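Local coordinates for protein ApRick protease (Rickettsia conorii, PDB 5C9F) that probably acts as an aspartic endopeptidase, this chain being the retropepsin-like protease domain of a longer, apparently membrane-anchored protein, at residues K52-R64 and G71-V83. Numbering follows the deposited sequence.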
ATOM      1  N   LYS A  52       9.181  -5.251 -34.304  1.00 34.57           N
ATOM      2  CA  LYS A  52       9.893  -5.787 -33.109  1.00 46.48           C
ATOM      3  C   LYS A  52       9.055  -6.752 -32.275  1.00 38.15           C
ATOM      4  O   LYS A  52       9.594  -7.682 -31.698  1.00 37.00           O
ATOM      5  CB  LYS A  52      10.276  -4.716 -32.115  1.00 43.12           C
ATOM      6  CG  LYS A  52      11.346  -3.754 -32.571  1.00 76.96           C
ATOM      7  CD  LYS A  52      11.649  -2.814 -31.357  1.00 65.66           C
ATOM      8  CE  LYS A  52      12.705  -3.447 -30.466  1.00 70.26           C
ATOM      9  NZ  LYS A  52      12.627  -2.903 -29.090  1.00108.20           N
ATOM     10  N   LEU A  53       7.740  -6.507 -32.227  1.00 34.86           N
ATOM     11  CA  LEU A  53       6.856  -7.335 -31.442  1.00 35.17           C
ATOM     12  C   LEU A  53       6.344  -8.537 -32.253  1.00 33.28           C
ATOM     13  O   LEU A  53       5.524  -9.325 -31.761  1.00 38.15           O
ATOM     14  CB  LEU A  53       5.671  -6.515 -30.930  1.00 38.41           C
ATOM     15  CG  LEU A  53       6.085  -5.459 -29.897  1.00 35.97           C
ATOM     16  CD1 LEU A  53       4.899  -4.610 -29.522  1.00 35.08           C
ATOM     17  CD2 LEU A  53       6.729  -6.042 -28.635  1.00 33.46           C
ATOM     18  N   GLY A  54       6.852  -8.707 -33.460  1.00 33.53           N
ATOM     19  CA  GLY A  54       6.552  -9.909 -34.275  1.00 38.81           C
ATOM     20  C   GLY A  54       5.281  -9.779 -35.088  1.00 50.98           C
ATOM     21  O   GLY A  54       4.826 -10.762 -35.624  1.00 41.20           O
ATOM     22  N   PHE A  55       4.702  -8.582 -35.184  1.00 37.59           N
ATOM     23  CA  PHE A  55       3.555  -8.395 -36.050  1.00 46.78           C
ATOM     24  C   PHE A  55       4.002  -8.407 -37.524  1.00 40.69           C
ATOM     25  O   PHE A  55       5.046  -7.894 -37.868  1.00 46.76           O
ATOM     26  CB  PHE A  55       2.836  -7.119 -35.719  1.00 32.82           C
ATOM     27  CG  PHE A  55       2.051  -7.190 -34.460  1.00 32.22           C
ATOM     28  CD1 PHE A  55       0.846  -7.869 -34.426  1.00 43.84           C
ATOM     29  CD2 PHE A  55       2.541  -6.675 -33.297  1.00 41.99           C
ATOM     30  CE1 PHE A  55       0.111  -7.963 -33.265  1.00 38.55           C
ATOM     31  CE2 PHE A  55       1.816  -6.760 -32.122  1.00 37.12           C
ATOM     32  CZ  PHE A  55       0.609  -7.432 -32.089  1.00 39.99           C
ATOM     33  N   ASP A  56       3.262  -9.123 -38.356  1.00 41.48           N
ATOM     34  CA  ASP A  56       3.533  -9.174 -39.797  1.00 42.87           C
ATOM     35  C   ASP A  56       2.666  -8.138 -40.409  1.00 39.87           C
ATOM     36  O   ASP A  56       1.429  -8.314 -40.492  1.00 40.35           O
ATOM     37  CB  ASP A  56       3.203 -10.563 -40.362  1.00 46.08           C
ATOM     38  CG  ASP A  56       3.460 -10.669 -41.873  1.00 48.89           C
ATOM     39  OD1 ASP A  56       3.570  -9.631 -42.562  1.00 51.51           O
ATOM     40  OD2 ASP A  56       3.540 -11.815 -42.354  1.00 52.72           O
ATOM     41  N   LEU A  57       3.287  -7.045 -40.841  1.00 41.74           N
ATOM     42  CA  LEU A  57       2.503  -5.863 -41.237  1.00 35.70           C
ATOM     43  C   LEU A  57       1.658  -6.177 -42.477  1.00 41.34           C
ATOM     44  O   LEU A  57       0.603  -5.606 -42.627  1.00 36.03           O
ATOM     45  CB  LEU A  57       3.404  -4.676 -41.559  1.00 38.79           C
ATOM     46  CG  LEU A  57       3.868  -3.726 -40.454  1.00 57.80           C
ATOM     47  CD1 LEU A  57       3.611  -4.201 -39.038  1.00 59.32           C
ATOM     48  CD2 LEU A  57       5.324  -3.394 -40.702  1.00 58.11           C
ATOM     49  N   THR A  58       2.091  -7.119 -43.305  1.00 39.93           N
ATOM     50  CA  THR A  58       1.293  -7.504 -44.481  1.00 41.76           C
ATOM     51  C   THR A  58       0.018  -8.297 -44.138  1.00 49.58           C
ATOM     52  O   THR A  58      -0.895  -8.334 -44.952  1.00 50.53           O
ATOM     53  CB  THR A  58       2.110  -8.358 -45.482  1.00 57.43           C
ATOM     54  OG1 THR A  58       2.336  -9.676 -44.938  1.00 70.23           O
ATOM     55  CG2 THR A  58       3.435  -7.688 -45.782  1.00 43.63           C
ATOM     56  N   LYS A  59      -0.036  -8.950 -42.975  1.00 49.57           N
ATOM     57  CA  LYS A  59      -1.216  -9.730 -42.551  1.00 56.00           C
ATOM     58  C   LYS A  59      -2.227  -8.881 -41.821  1.00 48.82           C
ATOM     59  O   LYS A  59      -3.388  -9.252 -41.712  1.00 62.26           O
ATOM     60  CB  LYS A  59      -0.859 -10.888 -41.592  1.00 59.82           C
ATOM     61  CG  LYS A  59       0.299 -11.765 -42.002  1.00 82.02           C
ATOM     62  CD  LYS A  59      -0.093 -12.819 -43.002  1.00103.64           C
ATOM     63  CE  LYS A  59       1.068 -13.777 -43.199  1.00111.95           C
ATOM     64  NZ  LYS A  59       0.732 -14.836 -44.178  1.00 88.36           N
ATOM     65  N   LEU A  60      -1.785  -7.771 -41.261  1.00 50.67           N
ATOM     66  CA  LEU A  60      -2.686  -6.899 -40.505  1.00 40.79           C
ATOM     67  C   LEU A  60      -3.691  -6.343 -41.494  1.00 42.44           C
ATOM     68  O   LEU A  60      -3.363  -6.086 -42.639  1.00 39.70           O
ATOM     69  CB  LEU A  60      -1.926  -5.781 -39.886  1.00 37.93           C
ATOM     70  CG  LEU A  60      -0.921  -6.130 -38.778  1.00 44.85           C
ATOM     71  CD1 LEU A  60      -0.224  -4.859 -38.333  1.00 49.70           C
ATOM     72  CD2 LEU A  60      -1.621  -6.754 -37.593  1.00 61.53           C
ATOM     73  N   LYS A  61      -4.914  -6.188 -41.065  1.00 38.28           N
ATOM     74  CA  LYS A  61      -5.897  -5.533 -41.912  1.00 53.30           C
ATOM     75  C   LYS A  61      -6.097  -4.113 -41.344  1.00 41.24           C
ATOM     76  O   LYS A  61      -6.401  -3.937 -40.171  1.00 39.18           O
ATOM     77  CB  LYS A  61      -7.183  -6.361 -41.997  1.00 60.77           C
ATOM     78  CG  LYS A  61      -7.610  -7.033 -40.703  1.00 85.23           C
ATOM     79  CD  LYS A  61      -8.991  -7.663 -40.802  1.00129.54           C
ATOM     80  CE  LYS A  61      -9.295  -8.502 -39.572  1.00122.92           C
ATOM     81  NZ  LYS A  61     -10.439  -9.418 -39.816  1.00112.14           N
ATOM     82  N   TYR A  62      -5.905  -3.132 -42.207  1.00 32.08           N
ATOM     83  CA  TYR A  62      -5.952  -1.718 -41.837  1.00 35.66           C
ATOM     84  C   TYR A  62      -7.379  -1.253 -41.998  1.00 39.44           C
ATOM     85  O   TYR A  62      -7.726  -0.512 -42.893  1.00 42.83           O
ATOM     86  CB  TYR A  62      -4.963  -0.910 -42.679  1.00 37.33           C
ATOM     87  CG  TYR A  62      -3.544  -1.136 -42.266  1.00 39.09           C
ATOM     88  CD1 TYR A  62      -2.886  -2.329 -42.550  1.00 52.03           C
ATOM     89  CD2 TYR A  62      -2.863  -0.175 -41.518  1.00 42.67           C
ATOM     90  CE1 TYR A  62      -1.574  -2.536 -42.109  1.00 47.82           C
ATOM     91  CE2 TYR A  62      -1.558  -0.368 -41.078  1.00 40.53           C
ATOM     92  CZ  TYR A  62      -0.921  -1.539 -41.365  1.00 49.85           C
ATOM     93  OH  TYR A  62       0.361  -1.680 -40.927  1.00 56.89           O
ATOM     94  N   THR A  63      -8.217  -1.691 -41.072  1.00 54.18           N
ATOM     95  CA  THR A  63      -9.641  -1.424 -41.154  1.00 54.05           C
ATOM     96  C   THR A  63     -10.074  -0.169 -40.411  1.00 58.01           C
ATOM     97  O   THR A  63     -11.203   0.274 -40.582  1.00 50.42           O
ATOM     98  CB  THR A  63     -10.418  -2.599 -40.555  1.00 52.17           C
ATOM     99  OG1 THR A  63      -9.928  -2.870 -39.236  1.00 46.42           O
ATOM    100  CG2 THR A  63     -10.259  -3.820 -41.438  1.00 53.72           C
ATOM    101  N   ARG A  64      -9.198   0.382 -39.574  1.00 39.73           N
ATOM    102  CA  ARG A  64      -9.559   1.505 -38.707  1.00 42.93           C
ATOM    103  C   ARG A  64      -9.026   2.825 -39.265  1.00 40.97           C
ATOM    104  O   ARG A  64      -8.074   2.849 -40.031  1.00 44.64           O
ATOM    105  CB  ARG A  64      -9.112   1.272 -37.255  1.00 40.44           C
ATOM    106  CG  ARG A  64      -9.899   0.163 -36.548  1.00 61.04           C
ATOM    107  CD  ARG A  64     -11.304   0.638 -36.153  1.00 52.48           C
ATOM    108  NE  ARG A  64     -11.158   1.411 -34.926  1.00 74.66           N
ATOM    109  CZ  ARG A  64     -11.115   2.735 -34.796  1.00 86.37           C
ATOM    110  NH1 ARG A  64     -11.321   3.559 -35.826  1.00 65.52           N
ATOM    111  NH2 ARG A  64     -10.899   3.248 -33.585  1.00 67.03           N
ATOM    112  N   GLY A  71      -4.875  14.977 -39.766  1.00130.98           N
ATOM    113  CA  GLY A  71      -6.129  14.374 -40.217  1.00 98.92           C
ATOM    114  C   GLY A  71      -6.102  12.856 -40.327  1.00 72.58           C
ATOM    115  O   GLY A  71      -5.304  12.181 -39.649  1.00 54.64           O
ATOM    116  N   GLU A  72      -6.970  12.343 -41.203  1.00 54.04           N
ATOM    117  CA  GLU A  72      -7.345  10.926 -41.244  1.00 39.93           C
ATOM    118  C   GLU A  72      -6.224   9.992 -41.604  1.00 41.29           C
ATOM    119  O   GLU A  72      -5.703  10.084 -42.730  1.00 39.55           O
ATOM    120  CB  GLU A  72      -8.457  10.701 -42.294  1.00 40.51           C
ATOM    121  CG  GLU A  72      -9.783  10.402 -41.676  1.00 47.16           C
ATOM    122  CD  GLU A  72     -10.928  10.303 -42.658  1.00 43.54           C
ATOM    123  OE1 GLU A  72     -11.780  11.155 -42.544  1.00 56.23           O
ATOM    124  OE2 GLU A  72     -10.971   9.417 -43.533  1.00 66.75           O
ATOM    125  N   ASN A  73      -5.891   9.063 -40.719  1.00 38.89           N
ATOM    126  CA  ASN A  73      -4.934   7.991 -41.085  1.00 45.73           C
ATOM    127  C   ASN A  73      -5.496   6.618 -40.912  1.00 39.99           C
ATOM    128  O   ASN A  73      -6.217   6.353 -39.956  1.00 33.03           O
ATOM    129  CB  ASN A  73      -3.637   8.113 -40.300  1.00 45.85           C
ATOM    130  CG  ASN A  73      -2.907   9.441 -40.597  1.00 52.43           C
ATOM    131  OD1 ASN A  73      -2.959   9.951 -41.714  1.00 57.28           O
ATOM    132  ND2 ASN A  73      -2.260  10.008 -39.590  1.00 48.12           N
ATOM    133  N   LYS A  74      -5.067   5.709 -41.761  1.00 33.70           N
ATOM    134  CA  LYS A  74      -5.469   4.295 -41.632  1.00 38.14           C
ATOM    135  C   LYS A  74      -4.609   3.562 -40.577  1.00 40.18           C
ATOM    136  O   LYS A  74      -3.408   3.813 -40.442  1.00 39.77           O
ATOM    137  CB  LYS A  74      -5.395   3.588 -43.003  1.00 34.93           C
ATOM    138  CG  LYS A  74      -6.365   4.162 -44.019  1.00 41.75           C
ATOM    139  CD  LYS A  74      -7.790   3.994 -43.554  1.00 58.11           C
ATOM    140  CE  LYS A  74      -8.237   2.571 -43.465  1.00 67.08           C
ATOM    141  NZ  LYS A  74      -7.970   1.740 -44.654  1.00 70.34           N
ATOM    142  N   ALA A  75      -5.233   2.647 -39.854  1.00 30.19           N
ATOM    143  CA  ALA A  75      -4.557   1.797 -38.893  1.00 37.12           C
ATOM    144  C   ALA A  75      -5.150   0.387 -38.767  1.00 37.47           C
ATOM    145  O   ALA A  75      -6.347   0.165 -39.033  1.00 34.60           O
ATOM    146  CB  ALA A  75      -4.501   2.503 -37.523  1.00 38.36           C
ATOM    147  N   ALA A  76      -4.317  -0.557 -38.351  1.00 36.83           N
ATOM    148  CA  ALA A  76      -4.742  -1.924 -38.048  1.00 32.85           C
ATOM    149  C   ALA A  76      -4.849  -2.053 -36.548  1.00 35.07           C
ATOM    150  O   ALA A  76      -3.888  -1.761 -35.813  1.00 31.75           O
ATOM    151  CB  ALA A  76      -3.745  -2.948 -38.586  1.00 33.64           C
ATOM    152  N   PRO A  77      -6.007  -2.497 -36.057  1.00 42.17           N
ATOM    153  CA  PRO A  77      -6.153  -2.727 -34.626  1.00 34.72           C
ATOM    154  C   PRO A  77      -5.398  -3.962 -34.194  1.00 37.69           C
ATOM    155  O   PRO A  77      -5.344  -4.906 -34.944  1.00 32.68           O
ATOM    156  CB  PRO A  77      -7.674  -2.931 -34.452  1.00 44.98           C
ATOM    157  CG  PRO A  77      -8.153  -3.345 -35.790  1.00 44.57           C
ATOM    158  CD  PRO A  77      -7.273  -2.686 -36.788  1.00 37.97           C
ATOM    159  N   ILE A  78      -4.799  -3.927 -33.000  1.00 33.61           N
ATOM    160  CA  ILE A  78      -4.106  -5.059 -32.421  1.00 32.51           C
ATOM    161  C   ILE A  78      -4.447  -5.124 -30.954  1.00 28.76           C
ATOM    162  O   ILE A  78      -4.937  -4.162 -30.377  1.00 36.55           O
ATOM    163  CB  ILE A  78      -2.588  -4.968 -32.601  1.00 35.21           C
ATOM    164  CG1 ILE A  78      -2.057  -3.638 -32.021  1.00 39.35           C
ATOM    165  CG2 ILE A  78      -2.206  -5.086 -34.103  1.00 35.09           C
ATOM    166  CD1 ILE A  78      -0.569  -3.558 -31.934  1.00 49.10           C
ATOM    167  N   THR A  79      -4.117  -6.252 -30.347  1.00 37.02           N
ATOM    168  CA  THR A  79      -4.187  -6.428 -28.893  1.00 38.40           C
ATOM    169  C   THR A  79      -2.836  -6.891 -28.352  1.00 35.95           C
ATOM    170  O   THR A  79      -2.217  -7.754 -28.917  1.00 35.40           O
ATOM    171  CB  THR A  79      -5.262  -7.456 -28.530  1.00 50.17           C
ATOM    172  OG1 THR A  79      -6.517  -6.981 -29.026  1.00 50.22           O
ATOM    173  CG2 THR A  79      -5.339  -7.640 -27.034  1.00 48.21           C
ATOM    174  N   LEU A  80      -2.360  -6.215 -27.314  1.00 32.98           N
ATOM    175  CA  LEU A  80      -1.075  -6.504 -26.741  1.00 29.28           C
ATOM    176  C   LEU A  80      -1.304  -7.413 -25.522  1.00 34.30           C
ATOM    177  O   LEU A  80      -1.940  -7.039 -24.555  1.00 32.53           O
ATOM    178  CB  LEU A  80      -0.379  -5.240 -26.388  1.00 27.57           C
ATOM    179  CG  LEU A  80      -0.089  -4.299 -27.586  1.00 34.72           C
ATOM    180  CD1 LEU A  80       0.349  -2.957 -27.054  1.00 40.52           C
ATOM    181  CD2 LEU A  80       0.954  -4.825 -28.523  1.00 32.30           C
ATOM    182  N   ASN A  81      -0.796  -8.622 -25.601  1.00 38.64           N
ATOM    183  CA  ASN A  81      -1.027  -9.608 -24.556  1.00 36.98           C
ATOM    184  C   ASN A  81      -0.578  -9.097 -23.204  1.00 39.57           C
ATOM    185  O   ASN A  81      -1.302  -9.232 -22.230  1.00 36.93           O
ATOM    186  CB  ASN A  81      -0.296 -10.917 -24.870  1.00 44.64           C
ATOM    187  CG  ASN A  81      -0.821 -11.579 -26.124  1.00 49.88           C
ATOM    188  OD1 ASN A  81      -1.983 -11.468 -26.450  1.00 57.61           O
ATOM    189  ND2 ASN A  81       0.055 -12.260 -26.841  1.00 68.18           N
ATOM    190  N   SER A  82       0.602  -8.507 -23.151  1.00 34.55           N
ATOM    191  CA  SER A  82       1.162  -8.057 -21.889  1.00 42.13           C
ATOM    192  C   SER A  82       1.931  -6.741 -22.030  1.00 32.19           C
ATOM    193  O   SER A  82       2.721  -6.569 -22.956  1.00 35.93           O
ATOM    194  CB  SER A  82       2.094  -9.140 -21.329  1.00 49.52           C
ATOM    195  OG  SER A  82       2.970  -8.617 -20.341  1.00 48.33           O
ATOM    196  N   VAL A  83       1.578  -5.791 -21.188  1.00 30.67           N
ATOM    197  CA  VAL A  83       2.234  -4.480 -21.104  1.00 33.64           C
ATOM    198  C   VAL A  83       2.587  -4.261 -19.637  1.00 33.61           C
ATOM    199  O   VAL A  83       1.688  -4.150 -18.797  1.00 35.44           O
ATOM    200  CB  VAL A  83       1.336  -3.308 -21.557  1.00 27.37           C
ATOM    201  CG1 VAL A  83       2.072  -1.965 -21.410  1.00 30.39           C
ATOM    202  CG2 VAL A  83       0.883  -3.428 -23.021  1.00 34.99           C
TER
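A classic beta bulge, in which Thr63 and Arg64 both face Ala75, opens the antiparallel pairing of strand 64-68 with strand 71-84, the hairpin that, by its place in the chain, probably corresponds to the retropepsin flap. Arg64 N donates to Ala75 O (2.9 Å), and Ala75 N returns a bond to Arg64 O. Thr63 N also lies near Ala75 O, but at an angle too poor for a bond.

Just before the bulge, Tyr62 lays one ring face over Ala76, whose CB stands 3.9 Å from the ring centroid and almost on its normal. The carbonyl of Tyr62 is held by Lys74: three successive bends, from chi2 to chi4 (-62°, -66° and -50°), curl the chain back and bring NZ to 2.9 Å from Tyr62 O. Pro77 CD packs against Thr63 OG1 and Arg64 CG.

Farther back, Leu53, Phe55 and Leu60 of the loop that follows helix 47-52 reach the strand. Leu60 straddles two residues, its CB 3.6 Å from Ala76 CB and its CD2 against Ile78 CG2. Ile78 CG2 also approaches the Phe55 ring obliquely, 3.8 Å from Phe55 CE1, an off-centre CH-pi contact, while Leu80 CD2 meets the ring edge and also touches Leu53 CD1. Val96 of strand 88-97 adjoins Leu60 and Tyr62.

Directed bonds thus gather at and just before the bulge, where Tyr62 O gains a partner that is probably cationic, whereas Leu53, Phe55, Leu60 and the Tyr62 ring form a hydrophobic seam against Ala76, Ile78 and Leu80.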